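Local coordinates for SIR4-interacting protein SIF2 (PDB 1R5M) that acts as a transcriptional corepressor in the yeast Set3 complex, antagonises telomeric silencing and may recruit SIR4 to non-telomeric sites, at residues 53-58 and 114-119; 122-127 and 155-160; 355-360 and 380-385. All coordinates share one frame; numbering follows the deposited sequence.

Contact 1: 53-58 and 114-119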
loop_
_atom_site.group_PDB
_atom_site.type_symbol
_atom_site.label_atom_id
_atom_site.label_comp_id
_atom_site.label_asym_id
_atom_site.label_seq_id
_atom_site.Cartn_x
_atom_site.Cartn_y
_atom_site.Cartn_z
ATOM N N TRP A 53 -1.990 6.400 7.760
ATOM C CA TRP A 53 -2.904 7.280 8.477
ATOM C C TRP A 53 -4.262 6.632 8.688
ATOM O O TRP A 53 -4.686 5.776 7.913
ATOM C CB TRP A 53 -3.097 8.589 7.708
ATOM C CG TRP A 53 -1.860 9.417 7.582
ATOM C CD1 TRP A 53 -0.845 9.248 6.685
ATOM C CD2 TRP A 53 -1.519 10.566 8.368
ATOM N NE1 TRP A 53 0.109 10.226 6.861
ATOM C CE2 TRP A 53 -0.280 11.047 7.887
ATOM C CE3 TRP A 53 -2.139 11.235 9.432
ATOM C CZ2 TRP A 53 0.352 12.171 8.434
ATOM C CZ3 TRP A 53 -1.509 12.355 9.977
ATOM C CH2 TRP A 53 -0.276 12.809 9.474
ATOM N N ASN A 54 -4.946 7.051 9.746
ATOM C CA ASN A 54 -6.264 6.520 10.038
ATOM C C ASN A 54 -7.189 6.898 8.880
ATOM O O ASN A 54 -7.189 8.040 8.422
ATOM C CB ASN A 54 -6.772 7.108 11.348
ATOM C CG ASN A 54 -8.033 6.431 11.828
ATOM O OD1 ASN A 54 -9.120 6.672 11.306
ATOM N ND2 ASN A 54 -7.891 5.560 12.821
ATOM N N PRO A 55 -7.993 5.942 8.389
ATOM C CA PRO A 55 -8.889 6.251 7.272
ATOM C C PRO A 55 -10.002 7.261 7.534
ATOM O O PRO A 55 -10.559 7.822 6.588
ATOM C CB PRO A 55 -9.432 4.876 6.877
ATOM C CG PRO A 55 -9.435 4.131 8.180
ATOM C CD PRO A 55 -8.108 4.527 8.788
ATOM N N LEU A 56 -10.320 7.509 8.798
ATOM C CA LEU A 56 -11.399 8.441 9.112
ATOM C C LEU A 56 -11.012 9.648 9.960
ATOM O O LEU A 56 -11.786 10.599 10.068
ATOM C CB LEU A 56 -12.552 7.685 9.779
ATOM C CG LEU A 56 -13.224 6.651 8.871
ATOM C CD1 LEU A 56 -14.309 5.918 9.638
ATOM C CD2 LEU A 56 -13.811 7.348 7.648
ATOM N N ASP A 57 -9.824 9.619 10.556
ATOM C CA ASP A 57 -9.361 10.730 11.385
ATOM C C ASP A 57 -8.098 11.309 10.753
ATOM O O ASP A 57 -7.032 10.696 10.805
ATOM C CB ASP A 57 -9.053 10.244 12.802
ATOM C CG ASP A 57 -8.852 11.387 13.777
ATOM O OD1 ASP A 57 -8.250 12.410 13.386
ATOM O OD2 ASP A 57 -9.290 11.259 14.941
ATOM N N GLU A 58 -8.219 12.499 10.173
ATOM C CA GLU A 58 -7.092 13.135 9.499
ATOM C C GLU A 58 -5.890 13.455 10.379
ATOM O O GLU A 58 -4.809 13.739 9.864
ATOM C CB GLU A 58 -7.554 14.418 8.801
ATOM C CG GLU A 58 -7.724 15.620 9.719
ATOM C CD GLU A 58 -7.964 16.899 8.937
ATOM O OE1 GLU A 58 -9.120 17.146 8.531
ATOM O OE2 GLU A 58 -6.990 17.647 8.712
ATOM N N LEU A 114 1.595 -2.423 8.663
ATOM C CA LEU A 114 0.548 -1.840 9.499
ATOM C C LEU A 114 -0.691 -1.698 8.623
ATOM O O LEU A 114 -0.591 -1.296 7.460
ATOM C CB LEU A 114 0.942 -0.461 10.037
ATOM C CG LEU A 114 2.195 -0.398 10.913
ATOM C CD1 LEU A 114 3.397 -0.117 10.030
ATOM C CD2 LEU A 114 2.047 0.695 11.959
ATOM N N ALA A 115 -1.855 -2.027 9.175
ATOM C CA ALA A 115 -3.089 -1.930 8.408
ATOM C C ALA A 115 -4.296 -1.595 9.273
ATOM O O ALA A 115 -4.687 -2.382 10.132
ATOM C CB ALA A 115 -3.345 -3.241 7.661
ATOM N N TRP A 116 -4.873 -0.420 9.041
ATOM C CA TRP A 116 -6.072 0.010 9.760
ATOM C C TRP A 116 -7.280 -0.708 9.176
ATOM O O TRP A 116 -7.303 -1.036 7.988
ATOM C CB TRP A 116 -6.338 1.509 9.568
ATOM C CG TRP A 116 -5.425 2.444 10.271
ATOM C CD1 TRP A 116 -4.388 3.148 9.725
ATOM C CD2 TRP A 116 -5.500 2.837 11.643
ATOM N NE1 TRP A 116 -3.819 3.961 10.674
ATOM C CE2 TRP A 116 -4.480 3.789 11.862
ATOM C CE3 TRP A 116 -6.331 2.476 12.712
ATOM C CZ2 TRP A 116 -4.268 4.387 13.107
ATOM C CZ3 TRP A 116 -6.120 3.072 13.952
ATOM C CH2 TRP A 116 -5.096 4.016 14.138
ATOM N N SER A 117 -8.287 -0.943 10.012
ATOM C CA SER A 117 -9.524 -1.541 9.536
ATOM C C SER A 117 -10.217 -0.408 8.770
ATOM O O SER A 117 -9.899 0.767 8.974
ATOM C CB SER A 117 -10.385 -1.996 10.716
ATOM O OG SER A 117 -10.695 -0.903 11.559
ATOM N N HIS A 118 -11.155 -0.746 7.894
ATOM C CA HIS A 118 -11.839 0.274 7.102
ATOM C C HIS A 118 -12.574 1.323 7.931
ATOM O O HIS A 118 -12.706 2.473 7.517
ATOM C CB HIS A 118 -12.799 -0.400 6.119
ATOM C CG HIS A 118 -12.104 -1.172 5.041
ATOM N ND1 HIS A 118 -11.319 -0.568 4.084
ATOM C CD2 HIS A 118 -12.057 -2.500 4.784
ATOM C CE1 HIS A 118 -10.817 -1.491 3.282
ATOM N NE2 HIS A 118 -11.250 -2.671 3.686
ATOM N N ASP A 119 -13.040 0.921 9.105
ATOM C CA ASP A 119 -13.770 1.809 10.006
ATOM C C ASP A 119 -12.825 2.682 10.831
ATOM O O ASP A 119 -13.265 3.602 11.526
ATOM C CB ASP A 119 -14.596 0.965 10.955
ATOM C CG ASP A 119 -13.750 -0.082 11.636
ATOM O OD1 ASP A 119 -13.490 -1.136 11.015
ATOM O OD2 ASP A 119 -13.318 0.160 12.773
#
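Trp116 and Asn54 form the tight part of this contact between WD repeats 1 and 2. The asparagine backbone lies over the indole: its CA sits 3.7 Å from the centroid of the five-membered ring of Trp116, 15° off the ring normal, a CH-pi contact. Asn54 ND2 sits over the face of the six-membered ring, offset toward its rim, 3.3 Å from Trp116 CZ3, the amide plane turned 62° from the ring. With CG anti to the backbone N (chi1 -171°), Asn54 sends ND2 on to Gly120 O, while OD1 accepts from Leu56 N (2.9 Å), an Asx turn, and from above the carbonyl plane from Asp57 N, which extends it to an Asx motif. Pro55 CD packs on Trp116 CB at 3.6 Å. On the solvent side, exposed Leu56 meets Asp119 through one methyl, CD1 3.2 Å from O, and His118 points away. A leucine in place of Trp116 would probably leave Thr52 O without its N-H donor from NE1 and open a gap beneath Asn54. No hydrogen bond joins the segments, so adhesion rests on ring, apolar and carbon-to-carbonyl contacts, while polar bonds to flanking residues fix how indole and amide are turned.

Contact 2: 122-127 and 155-160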
loop_
_atom_site.group_PDB
_atom_site.type_symbol
_atom_site.label_atom_id
_atom_site.label_comp_id
_atom_site.label_asym_id
_atom_site.label_seq_id
_atom_site.Cartn_x
_atom_site.Cartn_y
_atom_site.Cartn_z
ATOM N N SER A 122 -9.685 -0.157 14.476
ATOM C CA SER A 122 -8.709 -1.188 14.807
ATOM C C SER A 122 -7.533 -1.147 13.849
ATOM O O SER A 122 -7.641 -0.626 12.739
ATOM C CB SER A 122 -9.357 -2.569 14.729
ATOM O OG SER A 122 -10.503 -2.634 15.564
ATOM N N ILE A 123 -6.409 -1.706 14.277
ATOM C CA ILE A 123 -5.225 -1.743 13.430
ATOM C C ILE A 123 -4.411 -3.001 13.706
ATOM O O ILE A 123 -4.329 -3.462 14.845
ATOM C CB ILE A 123 -4.341 -0.472 13.643
ATOM C CG1 ILE A 123 -3.131 -0.515 12.702
ATOM C CG2 ILE A 123 -3.894 -0.364 15.097
ATOM C CD1 ILE A 123 -2.329 0.781 12.668
ATOM N N VAL A 124 -3.849 -3.576 12.648
ATOM C CA VAL A 124 -3.012 -4.764 12.766
ATOM C C VAL A 124 -1.570 -4.349 12.507
ATOM O O VAL A 124 -1.298 -3.557 11.602
ATOM C CB VAL A 124 -3.384 -5.844 11.713
ATOM C CG1 VAL A 124 -2.319 -6.942 11.683
ATOM C CG2 VAL A 124 -4.740 -6.450 12.037
ATOM N N THR A 125 -0.654 -4.867 13.317
ATOM C CA THR A 125 0.766 -4.596 13.129
ATOM C C THR A 125 1.453 -5.948 12.968
ATOM O O THR A 125 1.088 -6.925 13.633
ATOM C CB THR A 125 1.390 -3.830 14.329
ATOM O OG1 THR A 125 1.178 -4.557 15.546
ATOM C CG2 THR A 125 0.777 -2.439 14.446
ATOM N N GLY A 126 2.418 -6.009 12.053
ATOM C CA GLY A 126 3.154 -7.239 11.812
ATOM C C GLY A 126 4.644 -6.978 11.934
ATOM O O GLY A 126 5.112 -5.893 11.586
ATOM N N VAL A 127 5.391 -7.964 12.422
ATOM C CA VAL A 127 6.835 -7.817 12.592
ATOM C C VAL A 127 7.634 -8.835 11.787
ATOM O O VAL A 127 7.076 -9.757 11.193
ATOM C CB VAL A 127 7.244 -7.929 14.083
ATOM C CG1 VAL A 127 6.706 -6.739 14.853
ATOM C CG2 VAL A 127 6.715 -9.236 14.685
ATOM N N VAL A 155 -1.361 -7.134 4.598
ATOM C CA VAL A 155 -2.492 -7.432 5.475
ATOM C C VAL A 155 -3.674 -6.641 4.932
ATOM O O VAL A 155 -3.597 -5.418 4.800
ATOM C CB VAL A 155 -2.244 -6.992 6.933
ATOM C CG1 VAL A 155 -3.515 -7.196 7.760
ATOM C CG2 VAL A 155 -1.101 -7.793 7.531
ATOM N N LYS A 156 -4.756 -7.340 4.601
ATOM C CA LYS A 156 -5.948 -6.688 4.062
ATOM C C LYS A 156 -7.187 -7.076 4.867
ATOM O O LYS A 156 -7.412 -8.255 5.148
ATOM C CB LYS A 156 -6.156 -7.074 2.590
ATOM C CG LYS A 156 -5.047 -6.627 1.629
ATOM C CD LYS A 156 -5.017 -5.115 1.474
ATOM C CE LYS A 156 -3.981 -4.657 0.438
ATOM N NZ LYS A 156 -4.317 -5.022 -0.972
ATOM N N TRP A 157 -7.978 -6.071 5.233
ATOM C CA TRP A 157 -9.213 -6.271 5.988
ATOM C C TRP A 157 -10.391 -6.418 5.039
ATOM O O TRP A 157 -10.429 -5.773 3.990
ATOM C CB TRP A 157 -9.522 -5.058 6.863
ATOM C CG TRP A 157 -8.667 -4.864 8.056
ATOM C CD1 TRP A 157 -7.419 -4.317 8.099
ATOM C CD2 TRP A 157 -9.038 -5.134 9.408
ATOM N NE1 TRP A 157 -6.991 -4.218 9.404
ATOM C CE2 TRP A 157 -7.968 -4.715 10.228
ATOM C CE3 TRP A 157 -10.177 -5.689 10.008
ATOM C CZ2 TRP A 157 -8.002 -4.829 11.621
ATOM C CZ3 TRP A 157 -10.212 -5.803 11.394
ATOM C CH2 TRP A 157 -9.130 -5.375 12.184
ATOM N N ASN A 158 -11.369 -7.239 5.409
ATOM C CA ASN A 158 -12.543 -7.378 4.562
ATOM C C ASN A 158 -13.509 -6.246 4.912
ATOM O O ASN A 158 -13.278 -5.496 5.863
ATOM C CB ASN A 158 -13.184 -8.765 4.733
ATOM C CG ASN A 158 -14.024 -8.887 5.985
ATOM O OD1 ASN A 158 -13.728 -8.286 7.015
ATOM N ND2 ASN A 158 -15.077 -9.695 5.903
ATOM N N LYS A 159 -14.578 -6.130 4.131
ATOM C CA LYS A 159 -15.577 -5.077 4.283
ATOM C C LYS A 159 -16.105 -4.777 5.689
ATOM O O LYS A 159 -16.040 -3.635 6.145
ATOM C CB LYS A 159 -16.760 -5.371 3.353
ATOM C CG LYS A 159 -17.802 -4.264 3.283
ATOM C CD LYS A 159 -17.230 -3.008 2.647
ATOM C CE LYS A 159 -18.264 -1.893 2.583
ATOM N NZ LYS A 159 -17.692 -0.649 1.994
ATOM N N ASP A 160 -16.628 -5.787 6.372
ATOM C CA ASP A 160 -17.192 -5.565 7.703
ATOM C C ASP A 160 -16.234 -5.649 8.891
ATOM O O ASP A 160 -16.667 -5.580 10.042
ATOM C CB ASP A 160 -18.375 -6.506 7.935
ATOM C CG ASP A 160 -18.061 -7.937 7.571
ATOM O OD1 ASP A 160 -16.972 -8.419 7.942
ATOM O OD2 ASP A 160 -18.908 -8.584 6.920
#
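Strands 122-127 and 155-157 run nearly antiparallel, at 164° between their directions, but their axes approach no closer than 9.0 Å and no hydrogen bond spans them. Their nearest CA atoms, those of Val124 and Val155, are 7.8 Å apart, a spacing of packed sheets and not of paired strands. Side chains fill the interval. Val124 carries the middle of the contact with both of its methyls: CG1, anti to the backbone N (chi1 169°), meets Val155 CG1 at 4.1 Å, while CG2, beside the backbone N, is turned to the indole and lies 3.7 Å from Trp157 CZ2. Each of these pairs meets at a slant, so the valine is wedged between an aliphatic and an aromatic neighbour. At the start of the strand, Ser122 touches the far corner of the same indole through carbon, its CB 3.8 Å from Trp157 CH2. The polar end of Trp157 is satisfied elsewhere, NE1 donating to Ala115 O, which probably limits how the ring can turn against Val124. The contact is thus a buried apolar seam between blades of the WD40 propeller, joining repeat 2 to repeat 3. Strand 132-136 adds Leu134, which touches both Val124 and Trp157; strand 111-116 bonds to 122-127 and supplies Cys113 and Ala115 to Val155, while Ser166 and Ile164 of strand 163-168 pack on Val155 and Trp157 respectively.

Contact 3: 355-360 and 380-385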
loop_
_atom_site.group_PDB
_atom_site.type_symbol
_atom_site.label_atom_id
_atom_site.label_comp_id
_atom_site.label_asym_id
_atom_site.label_seq_id
_atom_site.Cartn_x
_atom_site.Cartn_y
_atom_site.Cartn_z
ATOM N N ASN A 355 7.450 13.580 -5.421
ATOM C CA ASN A 355 6.719 14.395 -6.379
ATOM C C ASN A 355 5.242 14.117 -6.183
ATOM O O ASN A 355 4.838 12.965 -6.011
ATOM C CB ASN A 355 7.087 14.037 -7.825
ATOM C CG ASN A 355 8.271 14.831 -8.353
ATOM O OD1 ASN A 355 8.657 14.677 -9.514
ATOM N ND2 ASN A 355 8.846 15.680 -7.513
ATOM N N VAL A 356 4.440 15.172 -6.183
ATOM C CA VAL A 356 3.000 15.020 -6.073
ATOM C C VAL A 356 2.457 15.472 -7.421
ATOM O O VAL A 356 2.705 16.601 -7.854
ATOM C CB VAL A 356 2.400 15.894 -4.955
ATOM C CG1 VAL A 356 0.887 15.706 -4.903
ATOM C CG2 VAL A 356 3.011 15.514 -3.615
ATOM N N TYR A 357 1.750 14.573 -8.094
ATOM C CA TYR A 357 1.169 14.859 -9.402
ATOM C C TYR A 357 -0.312 15.186 -9.278
ATOM O O TYR A 357 -1.022 14.612 -8.451
ATOM C CB TYR A 357 1.381 13.663 -10.332
ATOM C CG TYR A 357 2.832 13.477 -10.704
ATOM C CD1 TYR A 357 3.416 14.251 -11.707
ATOM C CD2 TYR A 357 3.641 12.578 -10.008
ATOM C CE1 TYR A 357 4.774 14.137 -12.004
ATOM C CE2 TYR A 357 4.996 12.457 -10.299
ATOM C CZ TYR A 357 5.557 13.241 -11.296
ATOM O OH TYR A 357 6.902 13.147 -11.568
ATOM N N ASP A 358 -0.769 16.120 -10.104
ATOM C CA ASP A 358 -2.157 16.550 -10.084
ATOM C C ASP A 358 -2.935 15.875 -11.203
ATOM O O ASP A 358 -2.590 15.998 -12.381
ATOM C CB ASP A 358 -2.215 18.072 -10.227
ATOM C CG ASP A 358 -3.623 18.616 -10.143
ATOM O OD1 ASP A 358 -4.504 17.931 -9.581
ATOM O OD2 ASP A 358 -3.843 19.745 -10.628
ATOM N N LEU A 359 -3.986 15.156 -10.823
ATOM C CA LEU A 359 -4.815 14.438 -11.779
ATOM C C LEU A 359 -6.151 15.138 -12.010
ATOM O O LEU A 359 -6.940 14.703 -12.842
ATOM C CB LEU A 359 -5.085 13.019 -11.266
ATOM C CG LEU A 359 -3.893 12.208 -10.749
ATOM C CD1 LEU A 359 -4.381 10.838 -10.272
ATOM C CD2 LEU A 359 -2.854 12.044 -11.848
ATOM N N LYS A 360 -6.394 16.221 -11.278
ATOM C CA LYS A 360 -7.653 16.957 -11.375
ATOM C C LYS A 360 -8.164 17.234 -12.786
ATOM O O LYS A 360 -9.266 16.814 -13.142
ATOM C CB LYS A 360 -7.555 18.279 -10.606
ATOM C CG LYS A 360 -8.868 19.046 -10.546
ATOM C CD LYS A 360 -8.761 20.276 -9.662
ATOM C CE LYS A 360 -10.098 20.996 -9.563
ATOM N NZ LYS A 360 -10.033 22.181 -8.659
ATOM N N LEU A 380 -0.039 12.879 -23.133
ATOM C CA LEU A 380 -0.179 14.089 -22.334
ATOM C C LEU A 380 0.719 13.978 -21.108
ATOM O O LEU A 380 0.985 12.881 -20.623
ATOM C CB LEU A 380 -1.631 14.265 -21.881
ATOM C CG LEU A 380 -2.708 14.411 -22.961
ATOM C CD1 LEU A 380 -4.079 14.460 -22.311
ATOM C CD2 LEU A 380 -2.449 15.669 -23.775
ATOM N N PRO A 381 1.216 15.112 -20.602
ATOM C CA PRO A 381 2.075 15.029 -19.420
ATOM C C PRO A 381 1.211 15.073 -18.162
ATOM O O PRO A 381 0.095 15.593 -18.195
ATOM C CB PRO A 381 2.951 16.265 -19.557
ATOM C CG PRO A 381 1.988 17.267 -20.124
ATOM C CD PRO A 381 1.253 16.466 -21.187
ATOM N N ILE A 382 1.695 14.502 -17.065
ATOM C CA ILE A 382 0.933 14.556 -15.822
ATOM C C ILE A 382 1.498 15.764 -15.080
ATOM O O ILE A 382 2.667 15.777 -14.707
ATOM C CB ILE A 382 1.119 13.290 -14.958
ATOM C CG1 ILE A 382 0.709 12.045 -15.749
ATOM C CG2 ILE A 382 0.251 13.395 -13.707
ATOM C CD1 ILE A 382 0.913 10.745 -14.993
ATOM N N PRO A 383 0.672 16.798 -14.863
ATOM C CA PRO A 383 1.109 18.016 -14.170
ATOM C C PRO A 383 1.782 17.773 -12.825
ATOM O O PRO A 383 1.266 17.030 -11.996
ATOM C CB PRO A 383 -0.186 18.811 -14.019
ATOM C CG PRO A 383 -0.994 18.375 -15.204
ATOM C CD PRO A 383 -0.756 16.884 -15.216
ATOM N N LEU A 384 2.941 18.393 -12.622
ATOM C CA LEU A 384 3.657 18.269 -11.359
ATOM C C LEU A 384 3.087 19.338 -10.431
ATOM O O LEU A 384 3.212 20.534 -10.692
ATOM C CB LEU A 384 5.157 18.492 -11.556
ATOM C CG LEU A 384 6.001 18.436 -10.280
ATOM C CD1 LEU A 384 5.826 17.080 -9.594
ATOM C CD2 LEU A 384 7.465 18.673 -10.629
ATOM N N TYR A 385 2.455 18.899 -9.350
ATOM C CA TYR A 385 1.835 19.814 -8.402
ATOM C C TYR A 385 2.801 20.357 -7.358
ATOM O O TYR A 385 2.796 21.555 -7.053
ATOM C CB TYR A 385 0.679 19.095 -7.700
ATOM C CG TYR A 385 -0.126 19.950 -6.750
ATOM C CD1 TYR A 385 -0.935 20.980 -7.224
ATOM C CD2 TYR A 385 -0.091 19.718 -5.374
ATOM C CE1 TYR A 385 -1.692 21.757 -6.352
ATOM C CE2 TYR A 385 -0.844 20.490 -4.495
ATOM C CZ TYR A 385 -1.642 21.505 -4.992
ATOM O OH TYR A 385 -2.394 22.267 -4.128
#
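Tyr357 and Leu384 form an antiparallel non-hydrogen-bonded pair, CA atoms 4.7 Å apart, flanked by backbone bonds from Tyr385 N to Val356 O (2.8 Å) and from Asp358 N to Pro383 O (2.9 Å, nearly straight at 169°). On the side of the sheet that carries Tyr357 and Leu384, one leucine branch does the touching. Leu384 CD1 lies over a face of the tyrosine ring, offset toward its rim and 4.3 Å from the centroid, a CH-pi contact. The same methyl reaches Asn355 CG at 3.5 Å, so it touches both the amide and the phenol; CG anti to the backbone N (chi1 178°) extends the leucine toward Asn355 and Tyr357, and chi2 near 58° sets the branch. The root of the Tyr357 side chain packs on Ile382, whose CG2 is 3.6 Å from Tyr357 CB and also packs beside Leu359 CD2. The carbonyl oxygens of Ile382 and Pro383 lie at the edge of the phenol, near its plane. Beyond the pairing, the side chains of Val356 and Tyr385 lie side by side, CG1 to CD2 4.2 Å, and Asp358 CB rests 4.0 Å from Tyr385 CB. Asp358 OD1 caps the turn into helix 360-363 by accepting from Lys360 N and forms a salt bridge with Lys344, which also makes a cation-pi contact with Tyr385; the tyrosine hydroxyl bonds to Pro424 O. Through the two backbone bonds, strand 380-388 extends this propeller blade at the edge of strand 354-358, the end of WD repeat 7, whose other edge pairs with 344-349; Ser326 and Val312 of strands 321-327 and 311-316 touch Tyr357.

How the contacts relate
The three contacts follow one another along the chain, each closing before the next opens. Contacts 1 and 2 are adjacent, with centres about 10 Å apart, and share the four-stranded sheet of repeat 2: strand 111-116 meets repeat 1 in the first, its neighbour 122-127 meets repeat 3 in the second. Backbone bonds, Ala115 O with Val124 N among them, probably tie the two together, so this blade is packed against the blade on each side. Contact 3 stands apart, its centre about 26 Å from contact 1 and about 31 Å from contact 2, across the chain's centre from the latter. There backbone pairing is added to side-chain packing: strand 380-388 also runs parallel to 37-44 and 321-327, linking segments distant in sequence within the propeller.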